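Local atomic coordinates of HD domain-containing protein (Aquifex aeolicus, PDB entry 2HEK), a protein that is of unknown function but carries a zinc-binding HD domain, binds GDP at sites distant from the metal, and may act as a dGTPase. Residues G16-F28 against V112-D125. Numbering follows the deposited sequence.
Sequences GEAGLRLIDSFPF and VIKETEIYEILKQD. With GDP (guanosine-5'-diphosphate), chain H.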
ATOM      1  N   GLY A  16     -16.184 -20.990   9.672  1.00 36.10           N
ATOM      2  CA  GLY A  16     -16.529 -22.373  10.015  1.00 36.97           C
ATOM      3  C   GLY A  16     -17.976 -22.725   9.726  1.00 39.53           C
ATOM      4  O   GLY A  16     -18.730 -21.914   9.198  1.00 39.48           O
ATOM      5  N   GLU A  17     -18.391 -23.934  10.085  1.00 39.35           N
ATOM      6  CA  GLU A  17     -19.697 -24.400   9.639  1.00 40.59           C
ATOM      7  C   GLU A  17     -20.864 -23.649  10.267  1.00 34.78           C
ATOM      8  O   GLU A  17     -21.882 -23.429   9.611  1.00 34.73           O
ATOM      9  CB  GLU A  17     -19.857 -25.904   9.888  1.00 47.31           C
ATOM     10  CG  GLU A  17     -21.291 -26.429   9.703  0.80 54.58           C
ATOM     11  CD  GLU A  17     -21.764 -26.557   8.239  0.80 61.78           C
ATOM     12  OE1 GLU A  17     -21.920 -25.521   7.527  0.80 62.41           O
ATOM     13  OE2 GLU A  17     -22.026 -27.713   7.820  0.80 62.60           O
ATOM     14  N   ALA A  18     -20.753 -23.285  11.543  1.00 33.16           N
ATOM     15  CA  ALA A  18     -21.884 -22.585  12.163  1.00 33.94           C
ATOM     16  C   ALA A  18     -22.109 -21.235  11.472  1.00 32.88           C
ATOM     17  O   ALA A  18     -23.242 -20.868  11.132  1.00 28.46           O
ATOM     18  CB  ALA A  18     -21.683 -22.422  13.689  1.00 32.54           C
ATOM     19  N   GLY A  19     -21.013 -20.519  11.209  1.00 32.72           N
ATOM     20  CA  GLY A  19     -21.108 -19.236  10.520  1.00 31.42           C
ATOM     21  C   GLY A  19     -21.675 -19.347   9.122  1.00 30.11           C
ATOM     22  O   GLY A  19     -22.514 -18.524   8.731  1.00 29.89           O
ATOM     23  N   LEU A  20     -21.232 -20.355   8.359  1.00 29.63           N
ATOM     24  CA  LEU A  20     -21.765 -20.569   7.000  1.00 32.04           C
ATOM     25  C   LEU A  20     -23.268 -20.801   6.970  1.00 32.93           C
ATOM     26  O   LEU A  20     -23.973 -20.274   6.095  1.00 33.22           O
ATOM     27  CB  LEU A  20     -21.079 -21.764   6.338  1.00 38.82           C
ATOM     28  CG  LEU A  20     -21.354 -21.962   4.846  1.00 47.00           C
ATOM     29  CD1 LEU A  20     -20.687 -20.871   4.026  1.00 49.38           C
ATOM     30  CD2 LEU A  20     -20.884 -23.336   4.392  1.00 49.37           C
ATOM     31  N   ARG A  21     -23.767 -21.586   7.928  1.00 33.52           N
ATOM     32  CA  ARG A  21     -25.209 -21.884   7.997  1.00 36.65           C
ATOM     33  C   ARG A  21     -25.978 -20.594   8.224  1.00 32.07           C
ATOM     34  O   ARG A  21     -27.042 -20.335   7.602  1.00 31.22           O
ATOM     35  CB  ARG A  21     -25.477 -22.881   9.133  1.00 40.65           C
ATOM     36  CG  ARG A  21     -25.032 -24.335   8.851  1.00 43.99           C
ATOM     37  CD  ARG A  21     -25.528 -25.319   9.975  1.00 46.92           C
ATOM     38  NE  ARG A  21     -24.425 -25.978  10.696  1.00 55.44           N
ATOM     39  CZ  ARG A  21     -24.216 -25.910  12.011  1.00 58.72           C
ATOM     40  NH1 ARG A  21     -25.050 -25.222  12.794  1.00 61.79           N
ATOM     41  NH2 ARG A  21     -23.170 -26.536  12.546  1.00 61.54           N
ATOM     42  N   LEU A  22     -25.411 -19.743   9.083  1.00 29.87           N
ATOM     43  CA  LEU A  22     -26.003 -18.420   9.335  1.00 29.90           C
ATOM     44  C   LEU A  22     -25.894 -17.505   8.124  1.00 30.76           C
ATOM     45  O   LEU A  22     -26.853 -16.820   7.755  1.00 30.34           O
ATOM     46  CB  LEU A  22     -25.350 -17.794  10.574  1.00 30.98           C
ATOM     47  CG  LEU A  22     -25.647 -18.502  11.909  1.00 30.84           C
ATOM     48  CD1 LEU A  22     -24.601 -18.103  12.958  1.00 31.52           C
ATOM     49  CD2 LEU A  22     -27.083 -18.177  12.395  1.00 30.75           C
ATOM     50  N   ILE A  23     -24.717 -17.478   7.501  1.00 31.38           N
ATOM     51  CA  ILE A  23     -24.532 -16.654   6.294  1.00 30.47           C
ATOM     52  C   ILE A  23     -25.524 -17.005   5.175  1.00 32.10           C
ATOM     53  O   ILE A  23     -26.075 -16.122   4.503  1.00 30.08           O
ATOM     54  CB  ILE A  23     -23.091 -16.766   5.801  1.00 28.03           C
ATOM     55  CG1 ILE A  23     -22.207 -16.020   6.784  1.00 25.94           C
ATOM     56  CG2 ILE A  23     -22.943 -16.199   4.394  1.00 33.17           C
ATOM     57  CD1 ILE A  23     -20.770 -16.420   6.680  1.00 28.42           C
ATOM     58  N   ASP A  24     -25.771 -18.297   5.003  1.00 35.17           N
ATOM     59  CA  ASP A  24     -26.687 -18.758   3.970  1.00 38.79           C
ATOM     60  C   ASP A  24     -28.177 -18.502   4.253  1.00 39.57           C
ATOM     61  O   ASP A  24     -29.009 -18.645   3.362  1.00 42.60           O
ATOM     62  CB  ASP A  24     -26.393 -20.231   3.641  1.00 44.64           C
ATOM     63  CG  ASP A  24     -25.015 -20.411   2.983  1.00 51.01           C
ATOM     64  OD1 ASP A  24     -24.613 -19.531   2.190  1.00 50.06           O
ATOM     65  OD2 ASP A  24     -24.316 -21.410   3.277  1.00 56.05           O
ATOM     66  N   SER A  25     -28.529 -18.086   5.457  1.00 37.68           N
ATOM     67  CA  SER A  25     -29.976 -17.840   5.756  1.00 34.05           C
ATOM     68  C   SER A  25     -30.467 -16.566   5.113  1.00 35.91           C
ATOM     69  O   SER A  25     -29.673 -15.648   4.844  1.00 35.96           O
ATOM     70  CB  SER A  25     -30.209 -17.789   7.260  1.00 36.12           C
ATOM     71  OG  SER A  25     -29.632 -16.614   7.802  1.00 35.77           O
ATOM     72  N   PHE A  26     -31.771 -16.494   4.844  1.00 35.21           N
ATOM     73  CA  PHE A  26     -32.372 -15.321   4.232  1.00 41.22           C
ATOM     74  C   PHE A  26     -32.169 -14.006   5.019  1.00 39.36           C
ATOM     75  O   PHE A  26     -31.901 -12.982   4.414  1.00 36.07           O
ATOM     76  CB  PHE A  26     -33.867 -15.566   3.946  1.00 52.73           C
ATOM     77  CG  PHE A  26     -34.628 -14.332   3.541  1.00 54.39           C
ATOM     78  CD1 PHE A  26     -34.873 -14.058   2.192  1.00 59.48           C
ATOM     79  CD2 PHE A  26     -35.128 -13.457   4.499  1.00 58.32           C
ATOM     80  CE1 PHE A  26     -35.594 -12.909   1.807  1.00 61.22           C
ATOM     81  CE2 PHE A  26     -35.835 -12.298   4.129  1.00 61.00           C
ATOM     82  CZ  PHE A  26     -36.067 -12.023   2.787  1.00 57.13           C
ATOM     83  N   PRO A  27     -32.340 -14.006   6.360  1.00 39.86           N
ATOM     84  CA  PRO A  27     -32.104 -12.710   7.051  1.00 37.63           C
ATOM     85  C   PRO A  27     -30.649 -12.191   6.945  1.00 34.35           C
ATOM     86  O   PRO A  27     -30.426 -10.975   6.961  1.00 33.01           O
ATOM     87  CB  PRO A  27     -32.446 -13.021   8.509  1.00 38.11           C
ATOM     88  CG  PRO A  27     -33.393 -14.238   8.419  1.00 39.52           C
ATOM     89  CD  PRO A  27     -32.799 -15.050   7.298  1.00 40.31           C
ATOM     90  N   PHE A  28     -29.680 -13.091   6.831  1.00 30.24           N
ATOM     91  CA  PHE A  28     -28.304 -12.645   6.619  1.00 31.79           C
ATOM     92  C   PHE A  28     -28.096 -12.209   5.163  1.00 32.64           C
ATOM     93  O   PHE A  28     -27.466 -11.174   4.896  1.00 31.60           O
ATOM     94  CB  PHE A  28     -27.270 -13.690   7.064  1.00 29.54           C
ATOM     95  CG  PHE A  28     -25.872 -13.140   7.178  1.00 31.43           C
ATOM     96  CD1 PHE A  28     -25.391 -12.674   8.409  1.00 32.76           C
ATOM     97  CD2 PHE A  28     -25.031 -13.086   6.075  1.00 29.99           C
ATOM     98  CE1 PHE A  28     -24.110 -12.131   8.521  1.00 32.95           C
ATOM     99  CE2 PHE A  28     -23.715 -12.578   6.188  1.00 30.17           C
ATOM    100  CZ  PHE A  28     -23.261 -12.102   7.407  1.00 29.81           C
ATOM    101  N   VAL A 112     -35.038 -10.515  14.920  1.00 35.82           N
ATOM    102  CA  VAL A 112     -34.591 -11.304  13.758  1.00 34.55           C
ATOM    103  C   VAL A 112     -33.919 -12.625  14.235  1.00 34.28           C
ATOM    104  O   VAL A 112     -34.144 -13.694  13.683  1.00 37.26           O
ATOM    105  CB  VAL A 112     -33.700 -10.481  12.786  1.00 32.97           C
ATOM    106  CG1 VAL A 112     -33.100 -11.368  11.708  1.00 31.67           C
ATOM    107  CG2 VAL A 112     -34.504  -9.358  12.144  1.00 32.74           C
ATOM    108  N   ILE A 113     -33.099 -12.523  15.280  1.00 30.46           N
ATOM    109  CA  ILE A 113     -32.454 -13.723  15.833  1.00 32.89           C
ATOM    110  C   ILE A 113     -33.480 -14.716  16.402  1.00 37.92           C
ATOM    111  O   ILE A 113     -33.304 -15.928  16.248  1.00 39.39           O
ATOM    112  CB  ILE A 113     -31.455 -13.332  16.921  1.00 31.92           C
ATOM    113  CG1 ILE A 113     -30.225 -12.652  16.310  1.00 33.32           C
ATOM    114  CG2 ILE A 113     -31.019 -14.551  17.725  1.00 30.17           C
ATOM    115  CD1 ILE A 113     -29.431 -11.823  17.297  1.00 32.14           C
ATOM    116  N   LYS A 114     -34.530 -14.215  17.053  1.00 38.41           N
ATOM    117  CA  LYS A 114     -35.471 -15.086  17.762  1.00 38.59           C
ATOM    118  C   LYS A 114     -36.660 -15.551  16.928  1.00 42.54           C
ATOM    119  O   LYS A 114     -37.179 -16.657  17.163  1.00 44.84           O
ATOM    120  CB  LYS A 114     -35.942 -14.399  19.033  1.00 37.59           C
ATOM    121  CG  LYS A 114     -34.859 -14.415  20.131  1.00 38.17           C
ATOM    122  CD  LYS A 114     -35.332 -13.684  21.385  1.00 43.15           C
ATOM    123  CE  LYS A 114     -34.341 -13.884  22.533  1.00 43.85           C
ATOM    124  NZ  LYS A 114     -34.769 -13.144  23.784  1.00 44.22           N
ATOM    125  N   GLU A 115     -37.068 -14.738  15.947  1.00 41.11           N
ATOM    126  CA  GLU A 115     -38.296 -14.967  15.180  1.00 42.27           C
ATOM    127  C   GLU A 115     -38.103 -15.495  13.746  1.00 43.71           C
ATOM    128  O   GLU A 115     -39.079 -15.584  12.986  1.00 46.98           O
ATOM    129  CB  GLU A 115     -39.163 -13.691  15.162  1.00 42.54           C
ATOM    130  CG  GLU A 115     -39.517 -13.119  16.562  1.00 42.78           C
ATOM    131  CD  GLU A 115     -40.245 -11.773  16.520  1.00 43.75           C
ATOM    132  OE1 GLU A 115     -40.950 -11.456  15.532  1.00 47.43           O
ATOM    133  OE2 GLU A 115     -40.121 -11.012  17.498  1.00 47.87           O
ATOM    134  N   THR A 116     -36.868 -15.849  13.364  1.00 39.21           N
ATOM    135  CA  THR A 116     -36.614 -16.390  12.023  1.00 34.82           C
ATOM    136  C   THR A 116     -35.832 -17.693  12.135  1.00 37.73           C
ATOM    137  O   THR A 116     -35.509 -18.124  13.253  1.00 36.03           O
ATOM    138  CB  THR A 116     -35.793 -15.383  11.157  1.00 35.50           C
ATOM    139  OG1 THR A 116     -34.496 -15.224  11.738  1.00 34.57           O
ATOM    140  CG2 THR A 116     -36.502 -14.016  11.056  1.00 35.90           C
ATOM    141  N   GLU A 117     -35.470 -18.298  10.996  1.00 38.55           N
ATOM    142  CA  GLU A 117     -34.620 -19.500  10.972  1.00 38.34           C
ATOM    143  C   GLU A 117     -33.305 -19.334  11.723  1.00 35.48           C
ATOM    144  O   GLU A 117     -32.696 -20.325  12.101  1.00 36.10           O
ATOM    145  CB  GLU A 117     -34.347 -19.982   9.524  1.00 41.90           C
ATOM    146  CG  GLU A 117     -33.809 -18.891   8.572  1.00 44.50           C
ATOM    147  CD  GLU A 117     -33.432 -19.407   7.155  1.00 49.18           C
ATOM    148  OE1 GLU A 117     -32.926 -20.568   7.044  1.00 54.59           O
ATOM    149  OE2 GLU A 117     -33.636 -18.650   6.158  1.00 47.86           O
ATOM    150  N   ILE A 118     -32.833 -18.091  11.917  1.00 35.24           N
ATOM    151  CA  ILE A 118     -31.596 -17.875  12.698  1.00 34.74           C
ATOM    152  C   ILE A 118     -31.664 -18.624  14.038  1.00 32.65           C
ATOM    153  O   ILE A 118     -30.721 -19.292  14.430  1.00 33.33           O
ATOM    154  CB  ILE A 118     -31.298 -16.363  12.948  1.00 33.39           C
ATOM    155  CG1 ILE A 118     -31.085 -15.614  11.624  1.00 36.15           C
ATOM    156  CG2 ILE A 118     -30.106 -16.160  13.897  1.00 30.72           C
ATOM    157  CD1 ILE A 118     -29.904 -16.089  10.849  1.00 38.46           C
ATOM    158  N   TYR A 119     -32.785 -18.532  14.744  1.00 36.10           N
ATOM    159  CA  TYR A 119     -32.868 -19.211  16.054  1.00 34.21           C
ATOM    160  C   TYR A 119     -32.594 -20.726  15.959  1.00 34.43           C
ATOM    161  O   TYR A 119     -31.747 -21.302  16.699  1.00 30.28           O
ATOM    162  CB  TYR A 119     -34.241 -18.954  16.704  1.00 38.45           C
ATOM    163  CG  TYR A 119     -34.194 -19.330  18.172  1.00 34.90           C
ATOM    164  CD1 TYR A 119     -33.524 -18.514  19.101  1.00 35.15           C
ATOM    165  CD2 TYR A 119     -34.774 -20.514  18.625  1.00 38.89           C
ATOM    166  CE1 TYR A 119     -33.454 -18.856  20.465  1.00 35.27           C
ATOM    167  CE2 TYR A 119     -34.718 -20.878  19.992  1.00 39.28           C
ATOM    168  CZ  TYR A 119     -34.049 -20.038  20.890  1.00 36.34           C
ATOM    169  OH  TYR A 119     -33.948 -20.385  22.206  1.00 38.09           O
ATOM    170  N   GLU A 120     -33.297 -21.390  15.042  1.00 36.01           N
ATOM    171  CA  GLU A 120     -33.126 -22.834  14.838  1.00 38.42           C
ATOM    172  C   GLU A 120     -31.696 -23.156  14.468  1.00 38.08           C
ATOM    173  O   GLU A 120     -31.111 -24.161  14.916  1.00 35.64           O
ATOM    174  CB  GLU A 120     -34.069 -23.323  13.743  1.00 47.69           C
ATOM    175  CG  GLU A 120     -35.446 -23.708  14.258  1.00 58.12           C
ATOM    176  CD  GLU A 120     -36.330 -22.510  14.606  1.00 65.25           C
ATOM    177  OE1 GLU A 120     -37.232 -22.694  15.457  1.00 69.58           O
ATOM    178  OE2 GLU A 120     -36.137 -21.388  14.040  1.00 70.71           O
ATOM    179  N   ILE A 121     -31.104 -22.295  13.648  1.00 37.44           N
ATOM    180  CA  ILE A 121     -29.720 -22.523  13.263  1.00 32.66           C
ATOM    181  C   ILE A 121     -28.815 -22.466  14.491  1.00 31.31           C
ATOM    182  O   ILE A 121     -27.993 -23.377  14.720  1.00 29.04           O
ATOM    183  CB  ILE A 121     -29.259 -21.516  12.136  1.00 32.86           C
ATOM    184  CG1 ILE A 121     -30.037 -21.785  10.843  1.00 32.98           C
ATOM    185  CG2 ILE A 121     -27.737 -21.647  11.928  1.00 31.83           C
ATOM    186  CD1 ILE A 121     -30.029 -20.607   9.801  1.00 32.31           C
ATOM    187  N   LEU A 122     -28.942 -21.409  15.297  1.00 32.31           N
ATOM    188  CA  LEU A 122     -28.101 -21.309  16.526  1.00 30.78           C
ATOM    189  C   LEU A 122     -28.343 -22.465  17.534  1.00 33.20           C
ATOM    190  O   LEU A 122     -27.394 -22.951  18.209  1.00 31.47           O
ATOM    191  CB  LEU A 122     -28.340 -19.966  17.214  1.00 31.68           C
ATOM    192  CG  LEU A 122     -27.907 -18.687  16.464  1.00 28.60           C
ATOM    193  CD1 LEU A 122     -28.465 -17.461  17.163  1.00 28.66           C
ATOM    194  CD2 LEU A 122     -26.387 -18.658  16.455  1.00 29.85           C
ATOM    195  N   LYS A 123     -29.600 -22.926  17.616  1.00 31.79           N
ATOM    196  CA  LYS A 123     -29.945 -24.034  18.537  1.00 37.19           C
ATOM    197  C   LYS A 123     -29.215 -25.333  18.226  1.00 40.67           C
ATOM    198  O   LYS A 123     -29.045 -26.160  19.114  1.00 39.77           O
ATOM    199  CB  LYS A 123     -31.455 -24.298  18.593  1.00 39.73           C
ATOM    200  CG  LYS A 123     -32.180 -23.396  19.564  1.00 42.67           C
ATOM    201  CD  LYS A 123     -31.868 -23.756  21.044  1.00 48.80           C
ATOM    202  CE  LYS A 123     -32.921 -24.722  21.617  1.00 52.89           C
ATOM    203  NZ  LYS A 123     -32.434 -25.368  22.838  1.00 54.69           N
ATOM    204  N   GLN A 124     -28.758 -25.506  16.979  1.00 39.21           N
ATOM    205  CA  GLN A 124     -27.945 -26.662  16.626  1.00 42.43           C
ATOM    206  C   GLN A 124     -26.614 -26.713  17.367  1.00 42.75           C
ATOM    207  O   GLN A 124     -26.084 -27.800  17.622  1.00 45.54           O
ATOM    208  CB  GLN A 124     -27.707 -26.729  15.097  1.00 46.39           C
ATOM    209  CG  GLN A 124     -29.010 -26.711  14.274  1.00 54.34           C
ATOM    210  CD  GLN A 124     -30.064 -27.678  14.821  1.00 61.55           C
ATOM    211  OE1 GLN A 124     -29.784 -28.874  14.991  1.00 65.03           O
ATOM    212  NE2 GLN A 124     -31.286 -27.164  15.104  1.00 63.08           N
ATOM    213  N   ASP A 125     -26.069 -25.547  17.703  1.00 40.79           N
ATOM    214  CA  ASP A 125     -24.778 -25.458  18.363  1.00 42.60           C
ATOM    215  C   ASP A 125     -24.815 -24.921  19.809  1.00 39.50           C
ATOM    216  O   ASP A 125     -23.873 -25.175  20.567  1.00 35.14           O
ATOM    217  CB  ASP A 125     -23.851 -24.563  17.532  1.00 50.23           C
ATOM    218  CG  ASP A 125     -23.669 -25.078  16.102  1.00 56.31           C
ATOM    219  OD1 ASP A 125     -23.187 -26.224  15.964  1.00 58.68           O
ATOM    220  OD2 ASP A 125     -24.025 -24.343  15.137  1.00 59.96           O
TER
HETATM  221  PB  GDP H 402     -18.403 -24.401  -4.242  1.00115.34           P
HETATM  222  O1B GDP H 402     -17.375 -24.025  -5.295  1.00114.70           O
HETATM  223  O2B GDP H 402     -18.513 -25.913  -4.178  1.00115.53           O
HETATM  224  O3B GDP H 402     -17.947 -23.893  -2.885  1.00115.39           O
HETATM  225  O3A GDP H 402     -19.854 -23.774  -4.634  1.00112.07           O
HETATM  226  PA  GDP H 402     -20.441 -22.412  -3.974  1.00108.35           P
HETATM  227  O1A GDP H 402     -20.550 -22.532  -2.465  1.00109.05           O
HETATM  228  O2A GDP H 402     -21.779 -22.014  -4.556  1.00107.95           O
HETATM  229  O5' GDP H 402     -19.318 -21.329  -4.385  1.00103.39           O
HETATM  230  C5' GDP H 402     -19.388 -19.972  -3.969  1.00 95.41           C
HETATM  231  C4' GDP H 402     -18.045 -19.597  -3.363  1.00 88.85           C
HETATM  232  O4' GDP H 402     -18.011 -18.177  -3.259  1.00 85.52           O
HETATM  233  C3' GDP H 402     -17.854 -20.163  -1.954  1.00 86.62           C
HETATM  234  O3' GDP H 402     -16.827 -21.165  -1.903  1.00 85.03           O
HETATM  235  C2' GDP H 402     -17.502 -18.963  -1.087  1.00 84.82           C
HETATM  236  O2' GDP H 402     -16.094 -18.931  -0.848  1.00 85.02           O
HETATM  237  C1' GDP H 402     -17.896 -17.736  -1.905  1.00 72.30           C
HETATM  238  N9  GDP H 402     -19.178 -17.104  -1.453  1.00 71.57           N
HETATM  239  C8  GDP H 402     -19.483 -15.795  -1.591  1.00 67.41           C
HETATM  240  N7  GDP H 402     -20.709 -15.488  -1.088  1.00 75.56           N
HETATM  241  C5  GDP H 402     -21.226 -16.632  -0.599  1.00 74.83           C
HETATM  242  C6  GDP H 402     -22.480 -17.040   0.077  1.00 74.85           C
HETATM  243  O6  GDP H 402     -23.380 -16.223   0.307  1.00 81.02           O
HETATM  244  N1  GDP H 402     -22.626 -18.326   0.426  1.00 82.82           N
HETATM  245  C2  GDP H 402     -21.686 -19.268   0.186  1.00 81.71           C
HETATM  246  N2  GDP H 402     -21.908 -20.550   0.566  1.00 79.31           N
HETATM  247  N3  GDP H 402     -20.512 -18.973  -0.432  1.00 70.63           N
HETATM  248  C4  GDP H 402     -20.222 -17.698  -0.843  1.00 81.82           C
HETATM  249  O   HOH W   1     -20.943 -26.407  14.134  1.00 55.84           O
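L22 reaches from helix 17-23 into the flank of helix 117-123, its CD2 lying 3.6 Å from CG2 of I121 and 3.8 Å from CD1 of I118. The leucine slides past I121 but crosses I118 and L122 at about a right angle, and this apolar cluster, with L22, I118 and L122 buried, is the tight part of an antiparallel helix pair (167°, axes 9.9 Å apart).

Beyond it S25 tucks its side chain against E117 and I118. Its hydroxyl sits between the backbone N and the carbonyl carbon (chi1 70°), a rotation that lets OG donate to the L22 carbonyl oxygen, on a lone pair. That oxygen also accepts from the S25 amide. F26 N, in the first turn of the next helix, donates to E117 OE2 at 3.1 Å, approaching from above the carboxylate plane. The P27 ring then packs CB on V112 CG1 (3.7 Å) and CG beside T116, whose OG1 weakly caps the I118 amide.

The solvent side, by contrast, is polar and water-bridged. R21 NH1 forms a salt bridge with D125 OD2 at 2.7 Å on the syn side, while NH2 makes only a weak bond to OD1; the guanidinium and carboxylate planes are 33° apart, and a water, weakly bound by NH2, donates to OD1.

Directed away from helix 117-123, D24 OD1 accepts from guanine N1 of GDP (2.9 Å). L79 of helix 74-82 touches A18 and L22, I131 of helix 128-139 backs L122, and L253 of helix 250-253 covers P27 and T116, so the contact, whose first helix follows directly on strand 11-16, packs against helices 74-82, 128-139 and 250-253.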